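Local coordinates for protein fatty Acyl-Adenylate Ligase (Escherichia coli, PDB 3PBK) that belongs to the AMP-binding enzyme family of the ANL clan and binds 5'-O-[(S)-(dodecanoyloxy)(hydroxy)phosphoryl]adenosine, at residues Ala25-Asn37 and Glu46-Ala58. Sequence-based numbering, arbitrary orientation.
Sequences ALDYAALSSAGMN and EDQLEYQTLKARA
Met36 and Leu49 form a hydrogen-bonded pair of an antiparallel beta hairpin, strands 35-39 and 45-50, at one edge of the mixed sheet of this AMP-binding enzyme. Met36 N bonds to Leu49 O, and Leu49 N returns to Met36 O at 2.9 Å. Just past the strands, Tyr51 N bonds to Ala34 O at 3.1 Å. That bond is almost straight, 176° at the hydrogen, and lies in the carbonyl plane on a lone pair. Strand 46-50 runs directly into helix 51-58, with Glu50 as its N-cap residue.

The Tyr51 ring packs against the backbone of the partner strand. Gly35 CA sits over the ring centre in a CH-pi contact, 3.7 Å from the centroid. Ala34 CB touches Tyr51 CE2. The selenium of selenomethionine Met36 approaches obliquely, with SE 4.1 Å from Tyr51 CE1, a Met-aromatic contact. The Tyr51 CG lies anti to its carbonyl carbon (chi1 -66°), which turns the ring toward Gly35. Its OH bonds to Leu244 O, and helix 229-241 adds Pro239 and Val240 to the packing.

Helices 25-29 and 51-58 cross at -132°, their axes 8.7 Å apart. Both methyls of Leu26 rest on Leu54, the closest approach being Leu26 CD1 to Leu54 CD2 at 3.6 Å. Ala30 CB lies against Lys55 CB, also at 3.6 Å. Ser32 OG bonds to Ala29 O, which also accepts from Ser32 N, so two donors hold the turn beside the Tyr51 ring edge.

One salt bridge ties the helices. Asp27 OD2 pairs with Arg171, Asp27 OD1 is also bonded by Tyr95 OH, and Lys55 NZ also pairs with Glu59. The Lys55 chain bends at its last two torsions and brings Lys55 NZ to Asp27 OD1 at 2.8 Å, from above the carboxylate plane.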
loop_
_atom_site.group_PDB
_atom_site.type_symbol
_atom_site.label_atom_id
_atom_site.label_comp_id
_atom_site.label_asym_id
_atom_site.label_seq_id
_atom_site.Cartn_x
_atom_site.Cartn_y
_atom_site.Cartn_z
ATOM N N ALA A 25 -13.878 -18.546 -5.265
ATOM C CA ALA A 25 -12.989 -17.972 -6.256
ATOM C C ALA A 25 -11.880 -18.957 -6.649
ATOM O O ALA A 25 -11.723 -19.285 -7.824
ATOM C CB ALA A 25 -12.405 -16.658 -5.751
ATOM N N LEU A 26 -11.123 -19.440 -5.673
ATOM C CA LEU A 26 -9.998 -20.310 -5.968
ATOM C C LEU A 26 -10.439 -21.652 -6.544
ATOM O O LEU A 26 -9.730 -22.253 -7.351
ATOM C CB LEU A 26 -9.145 -20.530 -4.717
ATOM C CG LEU A 26 -8.075 -21.620 -4.809
ATOM C CD1 LEU A 26 -7.181 -21.374 -6.002
ATOM C CD2 LEU A 26 -7.264 -21.675 -3.541
ATOM N N ASP A 27 -11.601 -22.130 -6.112
ATOM C CA ASP A 27 -12.127 -23.390 -6.609
ATOM C C ASP A 27 -12.255 -23.327 -8.113
ATOM O O ASP A 27 -11.945 -24.287 -8.815
ATOM C CB ASP A 27 -13.492 -23.678 -5.998
ATOM C CG ASP A 27 -13.407 -24.554 -4.771
ATOM O OD1 ASP A 27 -12.278 -24.919 -4.369
ATOM O OD2 ASP A 27 -14.470 -24.891 -4.216
ATOM N N TYR A 28 -12.713 -22.182 -8.600
ATOM C CA TYR A 28 -12.857 -21.957 -10.025
ATOM C C TYR A 28 -11.511 -21.850 -10.736
ATOM O O TYR A 28 -11.379 -22.299 -11.872
ATOM C CB TYR A 28 -13.660 -20.685 -10.281
ATOM C CG TYR A 28 -13.949 -20.457 -11.744
ATOM C CD1 TYR A 28 -15.044 -21.059 -12.350
ATOM C CD2 TYR A 28 -13.127 -19.654 -12.521
ATOM C CE1 TYR A 28 -15.319 -20.870 -13.679
ATOM C CE2 TYR A 28 -13.393 -19.454 -13.862
ATOM C CZ TYR A 28 -14.493 -20.067 -14.432
ATOM O OH TYR A 28 -14.782 -19.888 -15.760
ATOM N N ALA A 29 -10.520 -21.248 -10.078
ATOM C CA ALA A 29 -9.221 -21.002 -10.702
ATOM C C ALA A 29 -8.392 -22.267 -10.787
ATOM O O ALA A 29 -7.532 -22.401 -11.648
ATOM C CB ALA A 29 -8.461 -19.922 -9.955
ATOM N N ALA A 30 -8.647 -23.199 -9.880
ATOM C CA ALA A 30 -7.951 -24.475 -9.909
ATOM C C ALA A 30 -8.381 -25.279 -11.126
ATOM O O ALA A 30 -7.862 -26.363 -11.366
ATOM C CB ALA A 30 -8.217 -25.259 -8.636
ATOM N N LEU A 31 -9.335 -24.745 -11.884
ATOM C CA LEU A 31 -9.790 -25.381 -13.120
ATOM C C LEU A 31 -9.088 -24.800 -14.346
ATOM O O LEU A 31 -9.284 -25.280 -15.460
ATOM C CB LEU A 31 -11.310 -25.244 -13.295
ATOM C CG LEU A 31 -12.246 -25.717 -12.176
ATOM C CD1 LEU A 31 -13.697 -25.405 -12.522
ATOM C CD2 LEU A 31 -12.061 -27.199 -11.877
ATOM N N SER A 32 -8.289 -23.757 -14.142
ATOM C CA SER A 32 -7.537 -23.135 -15.230
ATOM C C SER A 32 -6.154 -23.757 -15.269
ATOM O O SER A 32 -5.907 -24.733 -14.557
ATOM C CB SER A 32 -7.418 -21.626 -15.018
ATOM O OG SER A 32 -6.637 -21.331 -13.868
ATOM N N SER A 33 -5.257 -23.201 -16.086
ATOM C CA SER A 33 -3.872 -23.683 -16.139
ATOM C C SER A 33 -2.897 -22.598 -15.668
ATOM O O SER A 33 -1.670 -22.737 -15.765
ATOM C CB SER A 33 -3.512 -24.196 -17.542
ATOM O OG SER A 33 -3.510 -23.158 -18.507
ATOM N N ALA A 34 -3.460 -21.517 -15.146
ATOM C CA ALA A 34 -2.658 -20.402 -14.662
ATOM C C ALA A 34 -2.169 -20.654 -13.250
ATOM O O ALA A 34 -2.583 -21.609 -12.585
ATOM C CB ALA A 34 -3.451 -19.101 -14.721
ATOM N N GLY A 35 -1.284 -19.783 -12.799
ATOM C CA GLY A 35 -0.761 -19.894 -11.460
ATOM C C GLY A 35 0.242 -18.798 -11.208
ATOM O O GLY A 35 0.335 -17.835 -11.971
HETATM N N MSE A 36 0.999 -18.959 -10.132
HETATM C CA MSE A 36 2.004 -17.988 -9.756
HETATM C C MSE A 36 3.406 -18.451 -10.105
HETATM O O MSE A 36 3.697 -19.644 -10.128
HETATM C CB MSE A 36 1.921 -17.722 -8.267
HETATM C CG MSE A 36 0.733 -16.901 -7.887
HETATM SE SE MSE A 36 -0.110 -17.693 -6.342
HETATM C CE MSE A 36 -1.212 -16.183 -5.747
ATOM N N ASN A 37 4.271 -17.481 -10.366
ATOM C CA ASN A 37 5.657 -17.754 -10.676
ATOM C C ASN A 37 6.603 -16.844 -9.885
ATOM O O ASN A 37 6.606 -15.628 -10.061
ATOM C CB ASN A 37 5.873 -17.636 -12.180
ATOM C CG ASN A 37 4.839 -18.425 -12.969
ATOM O OD1 ASN A 37 5.103 -19.543 -13.409
ATOM N ND2 ASN A 37 3.647 -17.856 -13.129
ATOM N N GLU A 46 12.290 -19.512 -9.943
ATOM C CA GLU A 46 12.840 -20.084 -8.722
ATOM C C GLU A 46 11.872 -21.085 -8.105
ATOM O O GLU A 46 12.272 -21.972 -7.356
ATOM C CB GLU A 46 13.091 -18.953 -7.740
ATOM C CG GLU A 46 13.966 -19.288 -6.564
ATOM C CD GLU A 46 14.197 -18.060 -5.706
ATOM O OE1 GLU A 46 13.582 -17.016 -6.026
ATOM O OE2 GLU A 46 14.982 -18.122 -4.729
ATOM N N ASP A 47 10.593 -20.925 -8.424
ATOM C CA ASP A 47 9.527 -21.767 -7.899
ATOM C C ASP A 47 8.228 -21.392 -8.607
ATOM O O ASP A 47 7.994 -20.220 -8.920
ATOM C CB ASP A 47 9.383 -21.574 -6.390
ATOM C CG ASP A 47 8.388 -22.548 -5.756
ATOM O OD1 ASP A 47 7.978 -23.535 -6.413
ATOM O OD2 ASP A 47 8.019 -22.321 -4.580
ATOM N N GLN A 48 7.393 -22.392 -8.871
ATOM C CA GLN A 48 6.105 -22.171 -9.519
ATOM C C GLN A 48 4.961 -22.774 -8.694
ATOM O O GLN A 48 5.146 -23.739 -7.947
ATOM C CB GLN A 48 6.125 -22.755 -10.929
ATOM C CG GLN A 48 4.885 -22.457 -11.736
ATOM C CD GLN A 48 5.045 -22.838 -13.202
ATOM O OE1 GLN A 48 6.119 -22.665 -13.787
ATOM N NE2 GLN A 48 3.972 -23.356 -13.806
ATOM N N LEU A 49 3.777 -22.188 -8.814
ATOM C CA LEU A 49 2.626 -22.647 -8.057
ATOM C C LEU A 49 1.383 -22.470 -8.903
ATOM O O LEU A 49 0.918 -21.346 -9.094
ATOM C CB LEU A 49 2.481 -21.856 -6.760
ATOM C CG LEU A 49 1.302 -22.297 -5.897
ATOM C CD1 LEU A 49 1.366 -23.794 -5.663
ATOM C CD2 LEU A 49 1.269 -21.558 -4.573
ATOM N N GLU A 50 0.858 -23.577 -9.423
ATOM C CA GLU A 50 -0.387 -23.542 -10.183
ATOM C C GLU A 50 -1.597 -23.470 -9.266
ATOM O O GLU A 50 -1.594 -24.021 -8.165
ATOM C CB GLU A 50 -0.488 -24.757 -11.092
ATOM C CG GLU A 50 0.544 -24.733 -12.180
ATOM C CD GLU A 50 0.886 -26.110 -12.674
ATOM O OE1 GLU A 50 0.117 -26.640 -13.512
ATOM O OE2 GLU A 50 1.926 -26.653 -12.222
ATOM N N TYR A 51 -2.633 -22.776 -9.711
ATOM C CA TYR A 51 -3.811 -22.628 -8.877
ATOM C C TYR A 51 -4.406 -23.998 -8.582
ATOM O O TYR A 51 -4.776 -24.290 -7.439
ATOM C CB TYR A 51 -4.837 -21.712 -9.541
ATOM C CG TYR A 51 -4.360 -20.287 -9.680
ATOM C CD1 TYR A 51 -3.838 -19.604 -8.585
ATOM C CD2 TYR A 51 -4.435 -19.622 -10.903
ATOM C CE1 TYR A 51 -3.404 -18.309 -8.699
ATOM C CE2 TYR A 51 -4.001 -18.323 -11.025
ATOM C CZ TYR A 51 -3.491 -17.671 -9.917
ATOM O OH TYR A 51 -3.055 -16.376 -10.022
ATOM N N GLN A 52 -4.487 -24.836 -9.616
ATOM C CA GLN A 52 -4.905 -26.218 -9.444
ATOM C C GLN A 52 -4.205 -26.811 -8.229
ATOM O O GLN A 52 -4.854 -27.319 -7.316
ATOM C CB GLN A 52 -4.556 -27.033 -10.684
ATOM C CG GLN A 52 -4.871 -28.516 -10.560
ATOM C CD GLN A 52 -4.525 -29.307 -11.818
ATOM O OE1 GLN A 52 -3.879 -28.793 -12.747
ATOM N NE2 GLN A 52 -4.962 -30.566 -11.855
ATOM N N THR A 53 -2.877 -26.726 -8.228
ATOM C CA THR A 53 -2.051 -27.245 -7.144
ATOM C C THR A 53 -2.288 -26.496 -5.833
ATOM O O THR A 53 -2.359 -27.095 -4.761
ATOM C CB THR A 53 -0.559 -27.166 -7.519
ATOM O OG1 THR A 53 -0.260 -28.145 -8.526
ATOM C CG2 THR A 53 0.320 -27.396 -6.300
ATOM N N LEU A 54 -2.401 -25.178 -5.922
ATOM C CA LEU A 54 -2.649 -24.361 -4.744
ATOM C C LEU A 54 -3.913 -24.807 -3.997
ATOM O O LEU A 54 -3.904 -24.947 -2.774
ATOM C CB LEU A 54 -2.744 -22.890 -5.128
ATOM C CG LEU A 54 -3.489 -22.025 -4.116
ATOM C CD1 LEU A 54 -2.677 -21.820 -2.847
ATOM C CD2 LEU A 54 -3.838 -20.700 -4.747
ATOM N N LYS A 55 -4.996 -25.035 -4.734
ATOM C CA LYS A 55 -6.232 -25.559 -4.150
ATOM C C LYS A 55 -5.980 -26.799 -3.261
ATOM O O LYS A 55 -6.437 -26.870 -2.115
ATOM C CB LYS A 55 -7.220 -25.900 -5.270
ATOM C CG LYS A 55 -8.578 -26.393 -4.811
ATOM C CD LYS A 55 -9.178 -27.343 -5.836
ATOM C CE LYS A 55 -10.704 -27.250 -5.870
ATOM N NZ LYS A 55 -11.347 -27.536 -4.555
ATOM N N ALA A 56 -5.249 -27.772 -3.802
ATOM C CA ALA A 56 -4.925 -28.993 -3.081
ATOM C C ALA A 56 -4.165 -28.676 -1.806
ATOM O O ALA A 56 -4.603 -29.013 -0.708
ATOM C CB ALA A 56 -4.114 -29.923 -3.957
ATOM N N ARG A 57 -3.020 -28.025 -1.955
ATOM C CA ARG A 57 -2.223 -27.670 -0.795
ATOM C C ARG A 57 -3.026 -26.859 0.216
ATOM O O ARG A 57 -2.795 -26.958 1.414
ATOM C CB ARG A 57 -0.964 -26.920 -1.219
ATOM C CG ARG A 57 -0.067 -27.747 -2.109
ATOM C CD ARG A 57 1.220 -27.028 -2.435
ATOM N NE ARG A 57 2.023 -27.783 -3.389
ATOM C CZ ARG A 57 3.131 -27.320 -3.961
ATOM N NH1 ARG A 57 3.564 -26.098 -3.676
ATOM N NH2 ARG A 57 3.807 -28.076 -4.819
ATOM N N ALA A 58 -3.979 -26.070 -0.264
ATOM C CA ALA A 58 -4.821 -25.282 0.635
ATOM C C ALA A 58 -5.823 -26.148 1.418
ATOM O O ALA A 58 -6.019 -25.939 2.616
ATOM C CB ALA A 58 -5.541 -24.175 -0.128
#